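Local coordinates for Cas6b (Methanococcus maripaludis, PDB 4Z7K), which processes a CRISPR RNA that lacks a stem-loop, acting as an endoribonuclease of the Cas6 family, at residues M1-M6 with I64-L69; K48-Q53 with R206-G211; D104-T109 with D197-L202. One frame throughout, in Å; residues are numbered along the deposited sequence.

Contact 1: residues M1-M6 with I64-L69; sequences MDLEYM and IGIGSL
Leu3 and Ile66 supply the apolar meeting point between two antiparallel strands, their side chains passing at a slant on the face that also carries the CB of Tyr5. The fork of Leu3 fits over the short branch of Ile66, with CD2 of Leu3 3.5 Å from CG2 of Ile66. This follows from the torsion of Leu3, whose CG stands opposite its own amide nitrogen (chi1 -174°), which brings the forked end nearer to Ile66. Branched aliphatic side chains suit a buried place, since they fill space and need no polar partner. On the same face, the CB of Tyr5 lies 4.1 Å from Gly65 O, while the ring turns off to meet His7 and His100.

Between the strands the backbones do the joining. Met6 and Gly65 form a hydrogen-bonded pair, Met6 N to Gly65 O at 3.2 Å and Gly65 N to Met6 O at 3.1 Å. Two residues further along, Gly67 N reaches Glu4 O at 2.8 Å, near the passage from strand 60-66 into helix 67-76. Gly67 has a positive phi (69°), easily reached without a side chain. The extended side chain of Glu4 runs past this junction, its OE1 4.0 Å from CA of Ser68.

Strands 2-9 and 60-66 are the two inner strands of a four-stranded antiparallel sheet. Strand 52-57 flanks 60-66, strand 98-109 flanks 2-9, and helix 67-76 lies over the Glu4 and Met6 face, where both side chains touch Ile71.

Contact 2: residues K48-Q53 with R206-G211; sequences KYPQIQ and RNVSRG. With nucleotides of chain C.
Gln53, at the start of strand 52-57, meets the short 3-10 turn 208-210 with its CA 4.2 Å from CA of Ser209; the turn is closed by Arg210 N bonding to Asn207 O. Segment 206-211 belongs to the glycine-rich loop characteristic of Cas6 and related RAMP proteins, here lying against the bound nucleic acid strand of chain C. Val208 is the hydrophobic peg of the contact. Its CG1 lies 3.6 Å from CE1 of Tyr49, the two side chains crossing almost perpendicularly, and 3.9 Å from CG of Gln53. A glutamine suits this buried place because its amide can both donate and accept: NE2 of Gln53 bonds to Pro50 O at 3.0 Å, nearly in line with the carbonyl, and weakly to Tyr49 OH, while OE1 bonds weakly to Gly203 N. The tyrosine hydroxyl also pairs with Gly203 O, linking residues 48-53 to the start of the glycine-rich loop. The same loop also binds phosphate. Asn207 N donates to OP2 of G22 in chain C at 3.1 Å, with an N-H...O angle of 161°. Small and polar, Ser209 rests its CB near CG of Pro50 while its OG donates to OP2 of the deoxycytidine DC23 in chain C at 3.1 Å.

Contact 3: residues D104-T109 with D197-L202; sequences DHFGTT and DIPQYL
Phe106 and Pro199 meet almost perpendicularly, the proline lying at the edge of the benzene ring and near its plane, with CD of Pro199 3.8 Å from CD1 of Phe106. The ring is brought there by an extended first torsion (chi1 174°), which also lets it meet Phe196 edge-to-face and pack on Met155 of helix 137-158. Proline suits its side of the contact: a compact apolar ring with no amide hydrogen to satisfy, it rests against backbone, its CG 3.5 Å from His105 O.

Asp197 has the larger share of the meeting surface. Its CG is trans to its own nitrogen (chi1 -157°), which places the carboxylate near the imidazole of His105, though without pairing with it. Its CB lies 3.8 Å from CG2 of Thr109, the two side chains crossing at roughly a right angle. Thr109 divides its branches accordingly. With chi1 at 60°, OG1 is left to bond Lys111 O, while the methyl faces Asp197.

Asp197 N donates a single bent bond to Gly107 O at 3.0 Å. Gly107 adopts angles at which a CB would press on the preceding carbonyl oxygen, so glycine fits this point. From Pro199 to Leu202 the loop makes a type II beta turn.

Such a junction, with the last strand of one ferredoxin-like domain running against a loop of the next, fits the tandem RAMP architecture of Cas6 proteins.

In the fold
Contact 1 lies within the N-terminal four-stranded sheet, whereas contacts 2 and 3 join that sheet's two outermost strands, 52-57 and 98-109, to the long loop between strands 186-194 and 215-217. The centres of contact 1 and contact 2 lie about 14 Å apart, those of contact 1 and contact 3 about 11 Å. Along the chain, segments of contacts 1 and 2 alternate; contact 3 opens after contact 1 has closed, and both its segments fall between those of contact 2. Ile66 of contact 1 packs on both Gln53 and Leu202. The loop thus touches both edge strands of this sheet and the bound nucleic acid, consistent with the tandem ferredoxin-like folds of Cas6 proteins.

Contact 1: residues M1-M6 with I64-L69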
loop_
_atom_site.group_PDB
_atom_site.type_symbol
_atom_site.label_atom_id
_atom_site.label_comp_id
_atom_site.label_asym_id
_atom_site.label_seq_id
_atom_site.Cartn_x
_atom_site.Cartn_y
_atom_site.Cartn_z
ATOM N N MET B 1 18.462 18.179 21.758
ATOM C CA MET B 1 19.063 18.566 20.483
ATOM C C MET B 1 18.629 19.976 20.088
ATOM O O MET B 1 17.561 20.435 20.497
ATOM C CB MET B 1 18.675 17.563 19.379
ATOM C CG MET B 1 18.986 18.024 17.942
ATOM S SD MET B 1 18.766 16.786 16.640
ATOM C CE MET B 1 19.937 15.530 17.148
ATOM N N ASP B 2 19.476 20.684 19.342
ATOM C CA ASP B 2 19.070 21.950 18.734
ATOM C C ASP B 2 19.045 21.801 17.213
ATOM O O ASP B 2 20.040 21.426 16.595
ATOM C CB ASP B 2 19.995 23.096 19.149
ATOM C CG ASP B 2 19.830 23.483 20.609
ATOM O OD1 ASP B 2 19.317 22.659 21.399
ATOM O OD2 ASP B 2 20.209 24.621 20.964
ATOM N N LEU B 3 17.892 22.103 16.624
ATOM C CA LEU B 3 17.693 21.973 15.184
ATOM C C LEU B 3 17.620 23.331 14.512
ATOM O O LEU B 3 16.844 24.188 14.925
ATOM C CB LEU B 3 16.424 21.182 14.894
ATOM C CG LEU B 3 16.134 20.826 13.445
ATOM C CD1 LEU B 3 17.194 19.936 12.883
ATOM C CD2 LEU B 3 14.805 20.132 13.428
ATOM N N GLU B 4 18.403 23.489 13.452
ATOM C CA GLU B 4 18.496 24.723 12.692
ATOM C C GLU B 4 17.475 24.685 11.557
ATOM O O GLU B 4 17.396 23.698 10.826
ATOM C CB GLU B 4 19.939 24.889 12.188
ATOM C CG GLU B 4 20.203 26.052 11.270
ATOM C CD GLU B 4 21.685 26.226 10.976
ATOM O OE1 GLU B 4 22.334 25.199 10.680
ATOM O OE2 GLU B 4 22.180 27.381 10.987
ATOM N N TYR B 5 16.660 25.729 11.432
ATOM C CA TYR B 5 15.600 25.719 10.429
ATOM C C TYR B 5 15.437 27.025 9.694
ATOM O O TYR B 5 15.936 28.061 10.138
ATOM C CB TYR B 5 14.245 25.349 11.085
ATOM C CG TYR B 5 13.607 26.391 12.038
ATOM C CD1 TYR B 5 12.935 27.520 11.550
ATOM C CD2 TYR B 5 13.623 26.201 13.425
ATOM C CE1 TYR B 5 12.339 28.451 12.421
ATOM C CE2 TYR B 5 13.031 27.124 14.302
ATOM C CZ TYR B 5 12.389 28.242 13.797
ATOM O OH TYR B 5 11.808 29.145 14.675
ATOM N N MET B 6 14.734 26.957 8.562
ATOM C CA MET B 6 14.370 28.152 7.804
ATOM C C MET B 6 13.055 27.926 7.025
ATOM O O MET B 6 12.989 27.044 6.151
ATOM C CB MET B 6 15.508 28.555 6.857
ATOM C CG MET B 6 15.257 29.861 6.094
ATOM S SD MET B 6 16.740 30.590 5.331
ATOM C CE MET B 6 16.804 29.688 3.789
ATOM N N ILE B 64 9.930 24.510 3.548
ATOM C CA ILE B 64 10.672 24.259 4.774
ATOM C C ILE B 64 12.027 23.651 4.468
ATOM O O ILE B 64 12.120 22.727 3.661
ATOM C CB ILE B 64 9.911 23.318 5.714
ATOM C CG1 ILE B 64 8.457 23.738 5.817
ATOM C CG2 ILE B 64 10.535 23.330 7.093
ATOM C CD1 ILE B 64 8.260 24.905 6.745
ATOM N N GLY B 65 13.075 24.174 5.100
ATOM C CA GLY B 65 14.378 23.550 4.993
ATOM C C GLY B 65 14.881 23.217 6.378
ATOM O O GLY B 65 14.834 24.066 7.279
ATOM N N ILE B 66 15.416 22.009 6.554
ATOM C CA ILE B 66 15.753 21.578 7.903
ATOM C C ILE B 66 17.188 21.119 7.979
ATOM O O ILE B 66 17.674 20.400 7.095
ATOM C CB ILE B 66 14.878 20.411 8.394
ATOM C CG1 ILE B 66 13.461 20.474 7.842
ATOM C CG2 ILE B 66 14.889 20.356 9.910
ATOM C CD1 ILE B 66 12.808 19.119 7.819
ATOM N N GLY B 67 17.850 21.541 9.053
ATOM C CA GLY B 67 19.250 21.244 9.300
ATOM C C GLY B 67 20.193 21.948 8.338
ATOM O O GLY B 67 19.766 22.509 7.321
ATOM N N SER B 68 21.483 21.874 8.642
ATOM C CA SER B 68 22.503 22.484 7.810
ATOM C C SER B 68 22.341 22.051 6.367
ATOM O O SER B 68 22.536 22.850 5.457
ATOM C CB SER B 68 23.892 22.118 8.313
ATOM O OG SER B 68 24.091 20.721 8.207
ATOM N N LEU B 69 22.014 20.776 6.167
ATOM C CA LEU B 69 21.828 20.218 4.828
ATOM C C LEU B 69 20.681 20.896 4.061
ATOM O O LEU B 69 20.795 21.169 2.857
ATOM C CB LEU B 69 21.579 18.711 4.905
ATOM C CG LEU B 69 21.374 18.001 3.563
ATOM C CD1 LEU B 69 22.678 17.920 2.816
ATOM C CD2 LEU B 69 20.774 16.617 3.749
#

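Contact 2: residues K48-Q53 with R206-G211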
loop_
_atom_site.group_PDB
_atom_site.type_symbol
_atom_site.label_atom_id
_atom_site.label_comp_id
_atom_site.label_asym_id
_atom_site.label_seq_id
_atom_site.Cartn_x
_atom_site.Cartn_y
_atom_site.Cartn_z
ATOM N N LYS B 48 14.596 8.454 3.264
ATOM C CA LYS B 48 14.934 9.254 4.434
ATOM C C LYS B 48 13.860 10.321 4.650
ATOM O O LYS B 48 13.025 10.566 3.770
ATOM C CB LYS B 48 16.304 9.919 4.266
ATOM C CG LYS B 48 17.504 9.166 4.865
ATOM C CD LYS B 48 18.769 10.034 4.782
ATOM C CE LYS B 48 19.254 10.171 3.322
ATOM N NZ LYS B 48 20.487 11.008 3.102
ATOM N N TYR B 49 13.875 10.959 5.814
ATOM C CA TYR B 49 12.932 12.031 6.085
ATOM C C TYR B 49 13.362 13.301 5.371
ATOM O O TYR B 49 14.473 13.792 5.628
ATOM C CB TYR B 49 12.856 12.287 7.586
ATOM C CG TYR B 49 11.900 13.389 7.993
ATOM C CD1 TYR B 49 10.524 13.256 7.793
ATOM C CD2 TYR B 49 12.364 14.535 8.618
ATOM C CE1 TYR B 49 9.648 14.244 8.176
ATOM C CE2 TYR B 49 11.497 15.530 9.008
ATOM C CZ TYR B 49 10.138 15.380 8.784
ATOM O OH TYR B 49 9.271 16.375 9.172
ATOM N N PRO B 50 12.464 13.852 4.506
ATOM C CA PRO B 50 12.688 15.030 3.639
ATOM C C PRO B 50 13.075 16.278 4.420
ATOM O O PRO B 50 12.309 16.706 5.283
ATOM C CB PRO B 50 11.339 15.230 2.935
ATOM C CG PRO B 50 10.701 13.906 2.980
ATOM C CD PRO B 50 11.127 13.279 4.284
ATOM N N GLN B 51 14.248 16.842 4.132
ATOM C CA GLN B 51 14.706 18.020 4.857
ATOM C C GLN B 51 14.426 19.253 4.020
ATOM O O GLN B 51 14.813 20.366 4.383
ATOM C CB GLN B 51 16.177 17.870 5.261
ATOM C CG GLN B 51 16.588 16.390 5.328
ATOM C CD GLN B 51 17.950 16.142 5.962
ATOM O OE1 GLN B 51 18.577 17.053 6.508
ATOM N NE2 GLN B 51 18.406 14.890 5.904
ATOM N N ILE B 52 13.742 19.024 2.898
ATOM C CA ILE B 52 13.031 20.077 2.171
ATOM C C ILE B 52 11.601 19.603 1.905
ATOM O O ILE B 52 11.413 18.603 1.214
ATOM C CB ILE B 52 13.693 20.445 0.817
ATOM C CG1 ILE B 52 14.956 21.271 1.029
ATOM C CG2 ILE B 52 12.734 21.274 -0.041
ATOM C CD1 ILE B 52 14.673 22.651 1.521
ATOM N N GLN B 53 10.606 20.323 2.436
ATOM C CA GLN B 53 9.187 19.943 2.300
ATOM C C GLN B 53 8.317 21.099 1.790
ATOM O O GLN B 53 8.476 22.245 2.217
ATOM C CB GLN B 53 8.628 19.472 3.642
ATOM C CG GLN B 53 9.529 18.539 4.403
ATOM C CD GLN B 53 9.075 18.357 5.827
ATOM O OE1 GLN B 53 7.889 18.485 6.126
ATOM N NE2 GLN B 53 10.014 18.078 6.724
ATOM N N ARG B 206 3.224 9.843 6.230
ATOM C CA ARG B 206 3.616 9.610 4.857
ATOM C C ARG B 206 3.561 10.880 4.010
ATOM O O ARG B 206 2.796 11.796 4.314
ATOM C CB ARG B 206 2.729 8.543 4.235
ATOM C CG ARG B 206 2.813 7.220 4.926
ATOM C CD ARG B 206 1.958 6.208 4.210
ATOM N NE ARG B 206 2.465 5.927 2.867
ATOM C CZ ARG B 206 1.699 5.674 1.810
ATOM N NH1 ARG B 206 0.375 5.679 1.933
ATOM N NH2 ARG B 206 2.256 5.412 0.630
ATOM N N ASN B 207 4.363 10.919 2.948
ATOM C CA ASN B 207 4.277 11.969 1.933
ATOM C C ASN B 207 4.442 13.384 2.466
ATOM O O ASN B 207 3.902 14.341 1.921
ATOM C CB ASN B 207 2.958 11.845 1.206
ATOM C CG ASN B 207 2.790 10.490 0.603
ATOM O OD1 ASN B 207 3.380 10.186 -0.434
ATOM N ND2 ASN B 207 2.032 9.635 1.278
ATOM N N VAL B 208 5.292 13.493 3.472
ATOM C CA VAL B 208 5.499 14.693 4.237
ATOM C C VAL B 208 6.024 15.818 3.359
ATOM O O VAL B 208 5.779 17.000 3.600
ATOM C CB VAL B 208 6.462 14.372 5.378
ATOM C CG1 VAL B 208 7.590 15.386 5.477
ATOM C CG2 VAL B 208 5.693 14.219 6.676
ATOM N N SER B 209 6.736 15.428 2.321
ATOM C CA SER B 209 7.294 16.353 1.353
ATOM C C SER B 209 6.244 17.191 0.628
ATOM O O SER B 209 6.501 18.350 0.306
ATOM C CB SER B 209 8.113 15.557 0.337
ATOM O OG SER B 209 7.306 14.558 -0.277
ATOM N N ARG B 210 5.075 16.610 0.365
ATOM C CA ARG B 210 4.034 17.326 -0.372
ATOM C C ARG B 210 3.211 18.187 0.551
ATOM O O ARG B 210 2.287 18.872 0.103
ATOM C CB ARG B 210 3.075 16.376 -1.082
ATOM C CG ARG B 210 3.691 15.215 -1.780
ATOM C CD ARG B 210 2.644 14.597 -2.666
ATOM N NE ARG B 210 3.201 13.513 -3.458
ATOM C CZ ARG B 210 3.658 13.670 -4.693
ATOM N NH1 ARG B 210 3.618 14.867 -5.269
ATOM N NH2 ARG B 210 4.148 12.632 -5.358
ATOM N N GLY B 211 3.552 18.160 1.836
ATOM C CA GLY B 211 2.890 19.016 2.793
ATOM C C GLY B 211 1.934 18.331 3.748
ATOM O O GLY B 211 1.284 19.006 4.552
ATOM P P DC C 23 9.151 11.566 -1.419
ATOM O OP1 DC C 23 9.766 12.842 -1.826
ATOM O OP2 DC C 23 7.801 11.585 -0.790
ATOM O "O5'" DC C 23 9.099 10.581 -2.668
ATOM C "C5'" DC C 23 9.803 10.891 -3.814
ATOM C "C4'" DC C 23 9.052 10.364 -4.991
ATOM O "O4'" DC C 23 8.712 9.004 -4.719
ATOM C "C3'" DC C 23 7.737 11.076 -5.247
ATOM O "O3'" DC C 23 7.972 12.202 -6.121
ATOM C "C2'" DC C 23 6.886 9.985 -5.894
ATOM C "C1'" DC C 23 7.452 8.703 -5.267
ATOM N N1 DC C 23 6.626 8.150 -4.198
ATOM C C2 DC C 23 5.469 7.444 -4.518
ATOM O O2 DC C 23 5.159 7.291 -5.707
ATOM N N3 DC C 23 4.720 6.937 -3.518
ATOM C C4 DC C 23 5.074 7.113 -2.249
ATOM N N4 DC C 23 4.287 6.584 -1.305
ATOM C C5 DC C 23 6.252 7.837 -1.893
ATOM C C6 DC C 23 6.992 8.337 -2.895
ATOM P P G C 22 8.005 9.459 3.789
ATOM O OP1 G C 22 8.151 10.925 4.027
ATOM O OP2 G C 22 6.735 8.971 3.203
ATOM O "O5'" G C 22 9.127 8.924 2.785
ATOM C "C5'" G C 22 10.363 9.605 2.587
ATOM C "C4'" G C 22 10.959 9.265 1.241
ATOM O "O4'" G C 22 11.183 7.832 1.169
ATOM C "C3'" G C 22 10.071 9.580 0.038
ATOM O "O3'" G C 22 10.247 10.901 -0.446
ATOM C "C2'" G C 22 10.476 8.535 -0.984
ATOM O "O2'" G C 22 11.648 8.960 -1.663
ATOM C "C1'" G C 22 10.793 7.336 -0.093
ATOM N N9 G C 22 9.602 6.496 0.125
ATOM C C8 G C 22 9.096 6.199 1.364
ATOM N N7 G C 22 8.039 5.449 1.336
ATOM C C5 G C 22 7.827 5.244 -0.010
ATOM C C6 G C 22 6.809 4.497 -0.630
ATOM O O6 G C 22 5.896 3.871 -0.081
ATOM N N1 G C 22 6.933 4.516 -2.012
ATOM C C2 G C 22 7.919 5.165 -2.703
ATOM N N2 G C 22 7.846 5.052 -4.035
ATOM N N3 G C 22 8.880 5.873 -2.127
ATOM C C4 G C 22 8.777 5.872 -0.782
ATOM P P A C 21 4.992 4.212 7.501
ATOM O OP1 A C 21 3.721 4.533 6.796
ATOM O OP2 A C 21 5.472 2.808 7.445
ATOM O "O5'" A C 21 6.094 5.225 6.959
ATOM C "C5'" A C 21 5.949 6.630 7.156
ATOM C "C4'" A C 21 7.240 7.376 6.908
ATOM O "O4'" A C 21 8.303 6.731 7.663
ATOM C "C3'" A C 21 7.709 7.420 5.451
ATOM O "O3'" A C 21 8.331 8.680 5.165
ATOM C "C2'" A C 21 8.732 6.289 5.391
ATOM O "O2'" A C 21 9.726 6.427 4.397
ATOM C "C1'" A C 21 9.336 6.328 6.788
ATOM N N9 A C 21 9.828 5.026 7.228
ATOM C C8 A C 21 9.257 3.797 7.004
ATOM N N7 A C 21 9.948 2.806 7.509
ATOM C C5 A C 21 11.035 3.438 8.107
ATOM C C6 A C 21 12.138 2.951 8.822
ATOM N N6 A C 21 12.313 1.653 9.060
ATOM N N1 A C 21 13.053 3.837 9.284
ATOM C C2 A C 21 12.860 5.139 9.042
ATOM N N3 A C 21 11.864 5.723 8.378
ATOM C C4 A C 21 10.977 4.807 7.940
#

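Contact 3: residues D104-T109 with D197-L202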
loop_
_atom_site.group_PDB
_atom_site.type_symbol
_atom_site.label_atom_id
_atom_site.label_comp_id
_atom_site.label_asym_id
_atom_site.label_seq_id
_atom_site.Cartn_x
_atom_site.Cartn_y
_atom_site.Cartn_z
ATOM N N ASP B 104 15.401 26.057 17.196
ATOM C CA ASP B 104 14.746 25.842 18.496
ATOM C C ASP B 104 14.638 24.322 18.813
ATOM O O ASP B 104 14.917 23.473 17.951
ATOM C CB ASP B 104 13.369 26.558 18.575
ATOM C CG ASP B 104 13.492 28.122 18.726
ATOM O OD1 ASP B 104 14.611 28.680 18.644
ATOM O OD2 ASP B 104 12.465 28.795 18.993
ATOM N N HIS B 105 14.295 23.994 20.067
ATOM C CA HIS B 105 14.511 22.654 20.658
ATOM C C HIS B 105 13.829 21.543 19.886
ATOM O O HIS B 105 12.715 21.688 19.415
ATOM C CB HIS B 105 14.008 22.635 22.135
ATOM C CG HIS B 105 14.366 21.394 22.925
ATOM N ND1 HIS B 105 14.148 21.295 24.286
ATOM C CD2 HIS B 105 14.933 20.217 22.558
ATOM C CE1 HIS B 105 14.558 20.114 24.718
ATOM N NE2 HIS B 105 15.038 19.440 23.689
ATOM N N PHE B 106 14.521 20.417 19.786
ATOM C CA PHE B 106 13.976 19.185 19.231
ATOM C C PHE B 106 14.394 18.007 20.111
ATOM O O PHE B 106 15.587 17.769 20.299
ATOM C CB PHE B 106 14.467 18.983 17.795
ATOM C CG PHE B 106 14.082 17.666 17.184
ATOM C CD1 PHE B 106 13.016 17.583 16.316
ATOM C CD2 PHE B 106 14.803 16.523 17.445
ATOM C CE1 PHE B 106 12.669 16.382 15.725
ATOM C CE2 PHE B 106 14.453 15.321 16.870
ATOM C CZ PHE B 106 13.385 15.252 16.004
ATOM N N GLY B 107 13.439 17.257 20.647
ATOM C CA GLY B 107 13.810 16.188 21.556
ATOM C C GLY B 107 12.770 15.866 22.597
ATOM O O GLY B 107 11.784 16.585 22.724
ATOM N N THR B 108 12.971 14.776 23.331
ATOM C CA THR B 108 11.981 14.384 24.319
ATOM C C THR B 108 11.977 15.330 25.510
ATOM O O THR B 108 13.016 15.762 26.004
ATOM C CB THR B 108 12.204 12.960 24.815
ATOM O OG1 THR B 108 13.451 12.898 25.506
ATOM C CG2 THR B 108 12.252 12.017 23.658
ATOM N N THR B 109 10.771 15.645 25.951
ATOM C CA THR B 109 10.535 16.533 27.069
ATOM C C THR B 109 9.730 15.826 28.152
ATOM O O THR B 109 8.901 14.962 27.857
ATOM C CB THR B 109 9.796 17.785 26.604
ATOM O OG1 THR B 109 8.534 17.401 26.030
ATOM C CG2 THR B 109 10.618 18.495 25.535
ATOM N N ASP B 197 9.077 17.121 21.589
ATOM C CA ASP B 197 9.110 18.503 21.133
ATOM C C ASP B 197 9.334 18.627 19.635
ATOM O O ASP B 197 10.353 18.206 19.123
ATOM C CB ASP B 197 10.187 19.269 21.879
ATOM C CG ASP B 197 9.939 20.748 21.880
ATOM O OD1 ASP B 197 9.643 21.322 20.804
ATOM O OD2 ASP B 197 10.016 21.335 22.978
ATOM N N ILE B 198 8.378 19.231 18.945
ATOM C CA ILE B 198 8.460 19.430 17.506
ATOM C C ILE B 198 8.479 20.914 17.163
ATOM O O ILE B 198 7.571 21.655 17.564
ATOM C CB ILE B 198 7.267 18.790 16.755
ATOM C CG1 ILE B 198 6.903 17.428 17.343
ATOM C CG2 ILE B 198 7.559 18.686 15.267
ATOM C CD1 ILE B 198 5.723 16.763 16.644
ATOM N N PRO B 199 9.533 21.363 16.463
ATOM C CA PRO B 199 9.574 22.708 15.867
ATOM C C PRO B 199 8.474 22.899 14.807
ATOM O O PRO B 199 8.106 21.932 14.134
ATOM C CB PRO B 199 10.963 22.760 15.224
ATOM C CG PRO B 199 11.776 21.843 16.037
ATOM C CD PRO B 199 10.853 20.715 16.437
ATOM N N GLN B 200 7.960 24.118 14.666
ATOM C CA GLN B 200 6.774 24.346 13.842
ATOM C C GLN B 200 6.865 23.984 12.367
ATOM O O GLN B 200 7.905 24.116 11.733
ATOM C CB GLN B 200 6.338 25.792 13.960
ATOM C CG GLN B 200 5.631 26.068 15.267
ATOM C CD GLN B 200 5.357 27.531 15.461
ATOM O OE1 GLN B 200 5.048 28.254 14.498
ATOM N NE2 GLN B 200 5.464 27.990 16.709
ATOM N N TYR B 201 5.725 23.560 11.837
ATOM C CA TYR B 201 5.519 23.286 10.418
ATOM C C TYR B 201 6.258 22.063 9.920
ATOM O O TYR B 201 6.217 21.762 8.732
ATOM C CB TYR B 201 5.911 24.501 9.586
ATOM C CG TYR B 201 5.043 25.687 9.874
ATOM C CD1 TYR B 201 3.809 25.827 9.267
ATOM C CD2 TYR B 201 5.427 26.644 10.804
ATOM C CE1 TYR B 201 2.998 26.915 9.541
ATOM C CE2 TYR B 201 4.619 27.729 11.093
ATOM C CZ TYR B 201 3.409 27.857 10.455
ATOM O OH TYR B 201 2.602 28.932 10.732
ATOM N N LEU B 202 6.905 21.336 10.821
ATOM C CA LEU B 202 7.472 20.041 10.449
ATOM C C LEU B 202 6.332 19.084 10.106
ATOM O O LEU B 202 5.230 19.206 10.648
ATOM C CB LEU B 202 8.353 19.473 11.575
ATOM C CG LEU B 202 9.732 20.123 11.766
ATOM C CD1 LEU B 202 10.350 19.772 13.105
ATOM C CD2 LEU B 202 10.645 19.708 10.644
#